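Local coordinates for protein exocyst complex component EXO70 (Saccharomyces cerevisiae, PDB 2B1E) that works in the secretory pathway as a subunit of the exocyst, the complex that tethers secretory vesicles to sites of exocytosis, and helps that complex assemble, at residues H211-S214 and Q215-P219; F415-L418 and M419-L423; R451-S454 and Y455-D459. All blocks are in the same frame, centred on the assembly; numbering follows the deposited sequence.

How the contacts relate
Following the chain from its N terminus, contact 1 comes first, on helix 209-233, then contact 2 on helix 410-429 and contact 3 on helix 440-473. Each joins adjoining turns of a single helix, so none closes a loop, and the three run in series without nesting or crossing. Contact 1 lies on the opposite side of the chain's centre from the other two, with centres 60 and 68 Å away, in keeping with a long all-helical rod. Contacts 2 and 3 have centres 13 Å apart and pack directly: Leu418 lies against Met456, and Ile417 CG2 reaches 3.4 Å from Tyr452 CD2, tying helix 410-429 to helix 440-473.

Contact 1: residues H211-S214 and Q215-P219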
ATOM      1  N   HIS A 211      22.789 -18.768  16.492  1.00 22.02           N
ATOM      2  CA  HIS A 211      23.501 -17.674  17.140  1.00 23.27           C
ATOM      3  C   HIS A 211      24.510 -17.044  16.171  1.00 22.53           C
ATOM      4  O   HIS A 211      24.570 -15.823  16.029  1.00 21.49           O
ATOM      5  CB  HIS A 211      24.210 -18.188  18.396  1.00 27.98           C
ATOM      6  CG  HIS A 211      24.997 -17.141  19.123  1.00 30.30           C
ATOM      7  ND1 HIS A 211      24.438 -15.964  19.570  1.00 32.95           N
ATOM      8  CD2 HIS A 211      26.298 -17.105  19.495  1.00 31.96           C
ATOM      9  CE1 HIS A 211      25.360 -15.246  20.188  1.00 32.99           C
ATOM     10  NE2 HIS A 211      26.499 -15.917  20.157  1.00 32.25           N
ATOM     11  N   VAL A 212      25.285 -17.890  15.498  1.00 21.33           N
ATOM     12  CA  VAL A 212      26.282 -17.434  14.537  1.00 19.43           C
ATOM     13  C   VAL A 212      25.610 -16.613  13.447  1.00 18.66           C
ATOM     14  O   VAL A 212      26.014 -15.485  13.173  1.00 16.86           O
ATOM     15  CB  VAL A 212      27.027 -18.636  13.887  1.00 19.38           C
ATOM     16  CG1 VAL A 212      27.939 -18.158  12.776  1.00 17.99           C
ATOM     17  CG2 VAL A 212      27.849 -19.371  14.938  1.00 20.11           C
ATOM     18  N   LEU A 213      24.576 -17.180  12.836  1.00 18.03           N
ATOM     19  CA  LEU A 213      23.848 -16.491  11.776  1.00 18.99           C
ATOM     20  C   LEU A 213      23.283 -15.161  12.277  1.00 19.64           C
ATOM     21  O   LEU A 213      23.301 -14.166  11.560  1.00 19.73           O
ATOM     22  CB  LEU A 213      22.719 -17.379  11.240  1.00 19.05           C
ATOM     23  CG  LEU A 213      21.913 -16.801  10.072  1.00 21.35           C
ATOM     24  CD1 LEU A 213      22.828 -16.587   8.861  1.00 20.16           C
ATOM     25  CD2 LEU A 213      20.775 -17.748   9.715  1.00 22.83           C
ATOM     26  N   SER A 214      22.783 -15.143  13.510  1.00 19.93           N
ATOM     27  CA  SER A 214      22.230 -13.918  14.081  1.00 19.14           C
ATOM     28  C   SER A 214      23.294 -12.821  14.162  1.00 19.77           C
ATOM     29  O   SER A 214      23.082 -11.697  13.709  1.00 20.89           O
ATOM     30  CB  SER A 214      21.665 -14.186  15.480  1.00 20.34           C
ATOM     31  OG  SER A 214      21.273 -12.976  16.115  1.00 17.56           O
ATOM     32  N   GLN A 215      24.445 -13.160  14.728  1.00 19.98           N
ATOM     33  CA  GLN A 215      25.538 -12.207  14.869  1.00 19.98           C
ATOM     34  C   GLN A 215      26.017 -11.614  13.548  1.00 19.22           C
ATOM     35  O   GLN A 215      26.502 -10.483  13.506  1.00 20.17           O
ATOM     36  CB  GLN A 215      26.707 -12.874  15.588  1.00 22.06           C
ATOM     37  CG  GLN A 215      26.450 -13.074  17.070  1.00 23.55           C
ATOM     38  CD  GLN A 215      27.610 -13.738  17.761  1.00 26.33           C
ATOM     39  OE1 GLN A 215      27.748 -14.963  17.733  1.00 27.07           O
ATOM     40  NE2 GLN A 215      28.470 -12.932  18.369  1.00 26.26           N
ATOM     41  N   ILE A 216      25.884 -12.377  12.470  1.00 18.65           N
ATOM     42  CA  ILE A 216      26.306 -11.911  11.155  1.00 19.51           C
ATOM     43  C   ILE A 216      25.225 -11.064  10.484  1.00 20.00           C
ATOM     44  O   ILE A 216      25.523 -10.056   9.847  1.00 23.13           O
ATOM     45  CB  ILE A 216      26.660 -13.114  10.230  1.00 17.26           C
ATOM     46  CG1 ILE A 216      27.937 -13.794  10.734  1.00 18.35           C
ATOM     47  CG2 ILE A 216      26.847 -12.647   8.793  1.00 18.16           C
ATOM     48  CD1 ILE A 216      28.254 -15.096  10.033  1.00 16.01           C
ATOM     49  N   LEU A 217      23.970 -11.465  10.638  1.00 20.44           N
ATOM     50  CA  LEU A 217      22.860 -10.748  10.015  1.00 20.73           C
ATOM     51  C   LEU A 217      22.364  -9.508  10.765  1.00 22.04           C
ATOM     52  O   LEU A 217      21.877  -8.563  10.146  1.00 20.13           O
ATOM     53  CB  LEU A 217      21.683 -11.704   9.796  1.00 20.13           C
ATOM     54  CG  LEU A 217      21.903 -12.953   8.933  1.00 19.94           C
ATOM     55  CD1 LEU A 217      20.598 -13.733   8.844  1.00 22.84           C
ATOM     56  CD2 LEU A 217      22.360 -12.558   7.546  1.00 22.10           C
ATOM     57  N   SER A 218      22.487  -9.499  12.087  1.00 22.75           N
ATOM     58  CA  SER A 218      22.002  -8.361  12.867  1.00 25.78           C
ATOM     59  C   SER A 218      22.541  -7.002  12.426  1.00 27.59           C
ATOM     60  O   SER A 218      21.778  -6.040  12.305  1.00 28.95           O
ATOM     61  CB  SER A 218      22.273  -8.584  14.356  1.00 25.71           C
ATOM     62  OG  SER A 218      21.457  -9.640  14.839  1.00 26.62           O
ATOM     63  N   PRO A 219      23.859  -6.897  12.190  1.00 28.25           N
ATOM     64  CA  PRO A 219      24.424  -5.614  11.759  1.00 29.77           C
ATOM     65  C   PRO A 219      23.775  -5.167  10.450  1.00 31.38           C
ATOM     66  O   PRO A 219      23.485  -3.986  10.254  1.00 32.19           O
ATOM     67  CB  PRO A 219      25.901  -5.935  11.581  1.00 30.27           C
ATOM     68  CG  PRO A 219      26.129  -6.998  12.608  1.00 29.67           C
ATOM     69  CD  PRO A 219      24.926  -7.879  12.441  1.00 27.95           C
TER
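The carboxamide of Gln215 lies stacked on the imidazole of His211 one turn back, the two planes 28° apart. Gln215 CG sits 4.2 Å from the centroid of the His211 ring, over one face, as a CH-pi contact. Although Gln215 OE1 comes within 2.9 Å of His211 NE2, it approaches over the ring face at a poor angle, and no hydrogen bond forms between them. The oxygen is taken instead by Gln140 NE2 of helix 136-155. With CG of His211 opposite its own backbone N (chi1 179°), the ring is carried along the helix to meet the amide.

Apolar packing follows on the neighbouring residues. Leu217 CD1 crosses against Leu213, 3.6 Å from Leu213 CG, while Val212 CG1 and Ile216 CD1 run side by side and meet more loosely.

Hydrogen bonds fill the third group. The i to i+4 pattern runs from Gln215 N to His211 O through Ser218 N to Ser214 O. Ser218 turns its hydroxyl back (chi1 -68°), and OG donates to Ser214 O over 2.9 Å from above the carbonyl plane, so this oxygen takes two donors from one residue.

An alanine in place of Gln215 would probably leave that His211 face without its stacked amide and Gln140 without its acceptor. The chemistry varies round the helix: a polar stack linked to helix 136-155, a serine hydroxyl bonded back to Ser214 O and more weakly to Gln266, and apolar residues packed toward helix 180-201, with Val212 and Ile216 also reaching helix 136-155.

Contact 2: residues F415-L418 and M419-L423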
ATOM      1  N   PHE A 415     -27.693  19.642 -11.344  1.00 11.31           N
ATOM      2  CA  PHE A 415     -26.911  19.761 -12.575  1.00  9.36           C
ATOM      3  C   PHE A 415     -25.420  19.873 -12.241  1.00  8.78           C
ATOM      4  O   PHE A 415     -24.579  19.180 -12.824  1.00 13.09           O
ATOM      5  CB  PHE A 415     -27.376  21.000 -13.351  1.00  8.57           C
ATOM      6  CG  PHE A 415     -26.575  21.275 -14.598  1.00 10.85           C
ATOM      7  CD1 PHE A 415     -26.731  20.480 -15.733  1.00 11.25           C
ATOM      8  CD2 PHE A 415     -25.657  22.322 -14.634  1.00  8.17           C
ATOM      9  CE1 PHE A 415     -25.981  20.722 -16.892  1.00 11.14           C
ATOM     10  CE2 PHE A 415     -24.900  22.577 -15.792  1.00 13.36           C
ATOM     11  CZ  PHE A 415     -25.064  21.773 -16.922  1.00 10.23           C
ATOM     12  N   PHE A 416     -25.094  20.763 -11.309  1.00  9.20           N
ATOM     13  CA  PHE A 416     -23.711  20.966 -10.881  1.00 11.34           C
ATOM     14  C   PHE A 416     -23.060  19.648 -10.436  1.00 11.69           C
ATOM     15  O   PHE A 416     -21.970  19.301 -10.902  1.00 14.67           O
ATOM     16  CB  PHE A 416     -23.688  22.019  -9.758  1.00 11.72           C
ATOM     17  CG  PHE A 416     -22.344  22.219  -9.105  1.00 11.27           C
ATOM     18  CD1 PHE A 416     -21.205  22.515  -9.865  1.00  8.16           C
ATOM     19  CD2 PHE A 416     -22.226  22.149  -7.723  1.00  9.77           C
ATOM     20  CE1 PHE A 416     -19.973  22.740  -9.250  1.00  7.61           C
ATOM     21  CE2 PHE A 416     -20.996  22.374  -7.086  1.00 10.47           C
ATOM     22  CZ  PHE A 416     -19.865  22.670  -7.850  1.00 12.26           C
ATOM     23  N   ILE A 417     -23.726  18.891  -9.567  1.00 11.51           N
ATOM     24  CA  ILE A 417     -23.148  17.631  -9.102  1.00 11.75           C
ATOM     25  C   ILE A 417     -22.976  16.638 -10.261  1.00 12.12           C
ATOM     26  O   ILE A 417     -21.947  15.959 -10.366  1.00 13.33           O
ATOM     27  CB  ILE A 417     -24.016  16.974  -7.994  1.00 12.17           C
ATOM     28  CG1 ILE A 417     -24.211  17.950  -6.826  1.00 14.29           C
ATOM     29  CG2 ILE A 417     -23.331  15.698  -7.481  1.00 10.57           C
ATOM     30  CD1 ILE A 417     -22.890  18.491  -6.230  1.00 10.80           C
ATOM     31  N   LEU A 418     -23.973  16.553 -11.134  1.00 12.27           N
ATOM     32  CA  LEU A 418     -23.876  15.633 -12.261  1.00 13.19           C
ATOM     33  C   LEU A 418     -22.749  16.012 -13.220  1.00 14.25           C
ATOM     34  O   LEU A 418     -22.089  15.133 -13.774  1.00 13.11           O
ATOM     35  CB  LEU A 418     -25.212  15.547 -13.000  1.00 13.45           C
ATOM     36  CG  LEU A 418     -26.294  14.763 -12.249  1.00 13.14           C
ATOM     37  CD1 LEU A 418     -27.629  15.034 -12.883  1.00 12.40           C
ATOM     38  CD2 LEU A 418     -25.993  13.280 -12.255  1.00 12.37           C
ATOM     39  N   MET A 419     -22.497  17.305 -13.413  1.00 13.62           N
ATOM     40  CA  MET A 419     -21.419  17.678 -14.323  1.00 14.72           C
ATOM     41  C   MET A 419     -20.092  17.184 -13.762  1.00 17.12           C
ATOM     42  O   MET A 419     -19.197  16.783 -14.513  1.00 16.58           O
ATOM     43  CB  MET A 419     -21.362  19.198 -14.553  1.00 14.92           C
ATOM     44  CG  MET A 419     -22.431  19.738 -15.520  1.00 15.19           C
ATOM     45  SD  MET A 419     -22.374  19.035 -17.211  1.00 13.92           S
ATOM     46  CE  MET A 419     -20.916  19.851 -17.841  1.00 18.51           C
ATOM     47  N   ASN A 420     -19.964  17.204 -12.441  1.00 15.72           N
ATOM     48  CA  ASN A 420     -18.743  16.739 -11.821  1.00 16.33           C
ATOM     49  C   ASN A 420     -18.694  15.210 -11.857  1.00 16.81           C
ATOM     50  O   ASN A 420     -17.662  14.627 -12.191  1.00 16.94           O
ATOM     51  CB  ASN A 420     -18.637  17.263 -10.381  1.00 16.63           C
ATOM     52  CG  ASN A 420     -18.279  18.747 -10.326  1.00 15.22           C
ATOM     53  OD1 ASN A 420     -19.135  19.622 -10.493  1.00 18.34           O
ATOM     54  ND2 ASN A 420     -17.010  19.032 -10.107  1.00  8.11           N
ATOM     55  N   LEU A 421     -19.804  14.557 -11.528  1.00 17.56           N
ATOM     56  CA  LEU A 421     -19.829  13.100 -11.556  1.00 18.75           C
ATOM     57  C   LEU A 421     -19.552  12.576 -12.964  1.00 19.36           C
ATOM     58  O   LEU A 421     -19.138  11.432 -13.126  1.00 19.11           O
ATOM     59  CB  LEU A 421     -21.175  12.570 -11.062  1.00 16.75           C
ATOM     60  CG  LEU A 421     -21.436  12.661  -9.554  1.00 19.75           C
ATOM     61  CD1 LEU A 421     -22.884  12.241  -9.273  1.00 18.71           C
ATOM     62  CD2 LEU A 421     -20.453  11.770  -8.791  1.00 16.76           C
ATOM     63  N   THR A 422     -19.790  13.405 -13.977  1.00 20.01           N
ATOM     64  CA  THR A 422     -19.537  13.004 -15.357  1.00 21.59           C
ATOM     65  C   THR A 422     -18.040  12.768 -15.541  1.00 22.82           C
ATOM     66  O   THR A 422     -17.631  11.768 -16.140  1.00 20.53           O
ATOM     67  CB  THR A 422     -20.021  14.074 -16.359  1.00 20.67           C
ATOM     68  OG1 THR A 422     -21.442  13.990 -16.482  1.00 19.59           O
ATOM     69  CG2 THR A 422     -19.384  13.859 -17.730  1.00 23.38           C
ATOM     70  N   LEU A 423     -17.223  13.685 -15.024  1.00 22.66           N
ATOM     71  CA  LEU A 423     -15.777  13.520 -15.119  1.00 21.45           C
ATOM     72  C   LEU A 423     -15.391  12.335 -14.235  1.00 22.35           C
ATOM     73  O   LEU A 423     -14.531  11.533 -14.606  1.00 21.54           O
ATOM     74  CB  LEU A 423     -15.033  14.777 -14.657  1.00 23.37           C
ATOM     75  CG  LEU A 423     -13.510  14.586 -14.583  1.00 23.73           C
ATOM     76  CD1 LEU A 423     -12.977  14.208 -15.957  1.00 23.77           C
ATOM     77  CD2 LEU A 423     -12.841  15.849 -14.088  1.00 26.25           C
TER
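Met419 lays its thioether chain against one face of the Phe415 ring, the two side chains running alongside and pointing the same way. The bump is the CG methylene, 3.8 Å from the centroid of the Phe415 ring and 20° off its normal, displaced toward the rim where Phe415 CZ lies. Bends at chi2 and chi3 curl the methionine, and SD ends obliquely above the ring, 4.5 Å from the Phe415 centroid: a Met-aromatic contact with the sulfur neither over the centre nor at the edge. The CG methylene thus fills the space over the ring face, with the sulfur beside it.

Round the helix, Ile417 and Leu421 make a second fit, again side by side. The CG2 branch of Ile417 rests 3.9 Å from Leu421 CD1, and Leu421 CG settles close to the Ile417 carbonyl oxygen, filling the angle between that C=O and the isoleucine branch. Leu418 CD2 only brushes Leu421 CD1, at 4.4 Å. Asn420 crosses the Phe416 ring obliquely, its amide nearly perpendicular to it (84°).

Beneath these side chains the backbone is regular. Met419 N reaches Phe415 O at 2.9 Å and Leu421 N reaches Ile417 O at 2.8 Å, which fixes the one-turn spacing that brings each pair together.

The outer surfaces pack on a helical bundle without strands. Tyr507 meets the Phe415 ring, with planes at about 45°, and Leu509 adds to its cover. Phe416, Ile417 and Leu421 face Ala387, Leu383 and Ile376 of helix 364-391, while Leu421 also reaches Leu448 of helix 440-473. Helix 410-429 thus packs on both helices, with Ile417 and Leu421 touching each.

Contact 3: residues R451-S454 and Y455-D459; sequences RYIS and YMVSD
Tyr452 turns an edge of its ring toward the face of Tyr455, three residues on, in an edge-to-face pair with centroids 5.0 Å apart and planes at 50°. The CD1-CE1 edge of Tyr452 does the touching, with CD1 standing 3.9 Å above the Tyr455 ring plane near its centre. On the other ring, Arg451 CG lies over a face of Tyr452, 4.2 Å from the plane, and the same methylene also meets Tyr455 CE1 at 4.0 Å. The aliphatic part of the arginine therefore touches both rings. At the edge of the Tyr455 ring, CD1 comes within 3.2 Å of Arg451 O, the carbonyl that accepts Tyr455 N.

What positions the group comes next. The arginine chain bends at chi3 (-64°), which brings its guanidinium round to the phenol: NH1 donates to Tyr452 OH over 3.0 Å, with the oxygen 4° out of the guanidinium plane. Both phenols also bond Glu384 of helix 364-391, Tyr452 OH through OE1 and Tyr455 OH through OE2, and Tyr455 OH takes part in a further bond with Asn401 N. Away from the rings, Ile453 CG2 packs loosely on Val457 CG2, and Ile453 and Val457 lie against helix 512-537.

With one carboxylate shared between two hydroxyls, the tyrosines are pinned at their polar ends while their rings touch. The guanidinium beside Tyr452 OH is likely to ease the negative charge of Glu384 close by. The shared carboxylate joins helices 364-391 and 440-473 through hydrogen bonds alongside the aromatic packing.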
ATOM      1  N   ARG A 451     -29.633  10.052  -7.605  1.00 16.96           N
ATOM      2  CA  ARG A 451     -30.006  11.021  -6.572  1.00 16.12           C
ATOM      3  C   ARG A 451     -30.037  12.418  -7.175  1.00 14.64           C
ATOM      4  O   ARG A 451     -31.010  13.151  -6.999  1.00 16.39           O
ATOM      5  CB  ARG A 451     -29.001  11.000  -5.411  1.00 16.57           C
ATOM      6  CG  ARG A 451     -29.262  12.051  -4.329  1.00 17.46           C
ATOM      7  CD  ARG A 451     -28.014  12.298  -3.470  1.00 18.10           C
ATOM      8  NE  ARG A 451     -27.613  11.111  -2.714  1.00 18.58           N
ATOM      9  CZ  ARG A 451     -26.487  11.018  -2.013  1.00 20.36           C
ATOM     10  NH1 ARG A 451     -25.645  12.044  -1.973  1.00 17.08           N
ATOM     11  NH2 ARG A 451     -26.210   9.908  -1.334  1.00 19.50           N
ATOM     12  N   TYR A 452     -28.980  12.777  -7.904  1.00 12.33           N
ATOM     13  CA  TYR A 452     -28.904  14.102  -8.500  1.00 12.14           C
ATOM     14  C   TYR A 452     -29.725  14.244  -9.775  1.00 13.45           C
ATOM     15  O   TYR A 452     -30.076  15.357 -10.174  1.00 14.18           O
ATOM     16  CB  TYR A 452     -27.426  14.503  -8.672  1.00 12.14           C
ATOM     17  CG  TYR A 452     -26.776  14.631  -7.311  1.00 12.17           C
ATOM     18  CD1 TYR A 452     -27.156  15.653  -6.437  1.00 14.13           C
ATOM     19  CD2 TYR A 452     -25.909  13.649  -6.828  1.00 11.71           C
ATOM     20  CE1 TYR A 452     -26.710  15.685  -5.119  1.00 13.18           C
ATOM     21  CE2 TYR A 452     -25.451  13.678  -5.505  1.00 10.92           C
ATOM     22  CZ  TYR A 452     -25.860  14.695  -4.656  1.00 12.63           C
ATOM     23  OH  TYR A 452     -25.448  14.708  -3.333  1.00 12.19           O
ATOM     24  N   ILE A 453     -30.051  13.122 -10.412  1.00 12.72           N
ATOM     25  CA  ILE A 453     -30.925  13.173 -11.578  1.00 12.08           C
ATOM     26  C   ILE A 453     -32.252  13.556 -10.928  1.00 11.77           C
ATOM     27  O   ILE A 453     -32.986  14.410 -11.418  1.00 12.63           O
ATOM     28  CB  ILE A 453     -31.084  11.786 -12.246  1.00 12.82           C
ATOM     29  CG1 ILE A 453     -29.833  11.452 -13.067  1.00 14.93           C
ATOM     30  CG2 ILE A 453     -32.347  11.763 -13.110  1.00 15.10           C
ATOM     31  CD1 ILE A 453     -29.674   9.947 -13.375  1.00 13.54           C
ATOM     32  N   SER A 454     -32.535  12.922  -9.793  1.00 13.21           N
ATOM     33  CA  SER A 454     -33.763  13.193  -9.056  1.00 11.89           C
ATOM     34  C   SER A 454     -33.835  14.672  -8.635  1.00 11.41           C
ATOM     35  O   SER A 454     -34.908  15.275  -8.666  1.00 11.20           O
ATOM     36  CB  SER A 454     -33.859  12.268  -7.835  1.00 14.34           C
ATOM     37  OG  SER A 454     -35.207  12.171  -7.403  1.00 17.67           O
ATOM     38  N   TYR A 455     -32.705  15.255  -8.241  1.00 11.26           N
ATOM     39  CA  TYR A 455     -32.685  16.680  -7.884  1.00 11.45           C
ATOM     40  C   TYR A 455     -33.189  17.502  -9.083  1.00 10.36           C
ATOM     41  O   TYR A 455     -33.987  18.421  -8.921  1.00 10.07           O
ATOM     42  CB  TYR A 455     -31.262  17.150  -7.537  1.00 10.23           C
ATOM     43  CG  TYR A 455     -30.890  17.074  -6.067  1.00 12.51           C
ATOM     44  CD1 TYR A 455     -31.038  15.891  -5.354  1.00 12.60           C
ATOM     45  CD2 TYR A 455     -30.347  18.177  -5.403  1.00 12.34           C
ATOM     46  CE1 TYR A 455     -30.663  15.795  -4.031  1.00 11.20           C
ATOM     47  CE2 TYR A 455     -29.957  18.089  -4.059  1.00 13.29           C
ATOM     48  CZ  TYR A 455     -30.124  16.890  -3.385  1.00 14.85           C
ATOM     49  OH  TYR A 455     -29.777  16.770  -2.053  1.00 14.62           O
ATOM     50  N   MET A 456     -32.724  17.162 -10.283  1.00 10.99           N
ATOM     51  CA  MET A 456     -33.124  17.892 -11.493  1.00 12.87           C
ATOM     52  C   MET A 456     -34.578  17.672 -11.909  1.00 11.11           C
ATOM     53  O   MET A 456     -35.181  18.535 -12.538  1.00 13.09           O
ATOM     54  CB  MET A 456     -32.210  17.529 -12.685  1.00 10.45           C
ATOM     55  CG  MET A 456     -30.767  18.039 -12.574  1.00 10.86           C
ATOM     56  SD  MET A 456     -29.813  17.941 -14.132  1.00  7.44           S
ATOM     57  CE  MET A 456     -29.920  16.224 -14.458  1.00 18.84           C
ATOM     58  N   VAL A 457     -35.133  16.517 -11.572  1.00 14.00           N
ATOM     59  CA  VAL A 457     -36.519  16.203 -11.923  1.00 14.59           C
ATOM     60  C   VAL A 457     -37.511  16.706 -10.868  1.00 16.60           C
ATOM     61  O   VAL A 457     -38.699  16.886 -11.158  1.00 15.79           O
ATOM     62  CB  VAL A 457     -36.693  14.661 -12.097  1.00 15.56           C
ATOM     63  CG1 VAL A 457     -38.151  14.299 -12.320  1.00 19.27           C
ATOM     64  CG2 VAL A 457     -35.865  14.178 -13.278  1.00 17.65           C
ATOM     65  N   SER A 458     -37.013  16.963  -9.657  1.00 16.63           N
ATOM     66  CA  SER A 458     -37.859  17.387  -8.545  1.00 16.54           C
ATOM     67  C   SER A 458     -38.795  18.562  -8.776  1.00 15.38           C
ATOM     68  O   SER A 458     -39.958  18.511  -8.379  1.00 10.20           O
ATOM     69  CB  SER A 458     -37.014  17.676  -7.305  1.00 19.12           C
ATOM     70  OG  SER A 458     -37.871  17.947  -6.203  1.00 18.20           O
ATOM     71  N   ASP A 459     -38.292  19.625  -9.396  1.00 13.58           N
ATOM     72  CA  ASP A 459     -39.114  20.800  -9.656  1.00 13.54           C
ATOM     73  C   ASP A 459     -40.266  20.453 -10.594  1.00 12.82           C
ATOM     74  O   ASP A 459     -41.351  21.031 -10.508  1.00  9.73           O
ATOM     75  CB  ASP A 459     -38.254  21.931 -10.236  1.00 13.39           C
ATOM     76  CG  ASP A 459     -37.308  22.555  -9.193  1.00 17.69           C
ATOM     77  OD1 ASP A 459     -37.102  21.956  -8.111  1.00 15.07           O
ATOM     78  OD2 ASP A 459     -36.754  23.647  -9.462  1.00 14.69           O
TER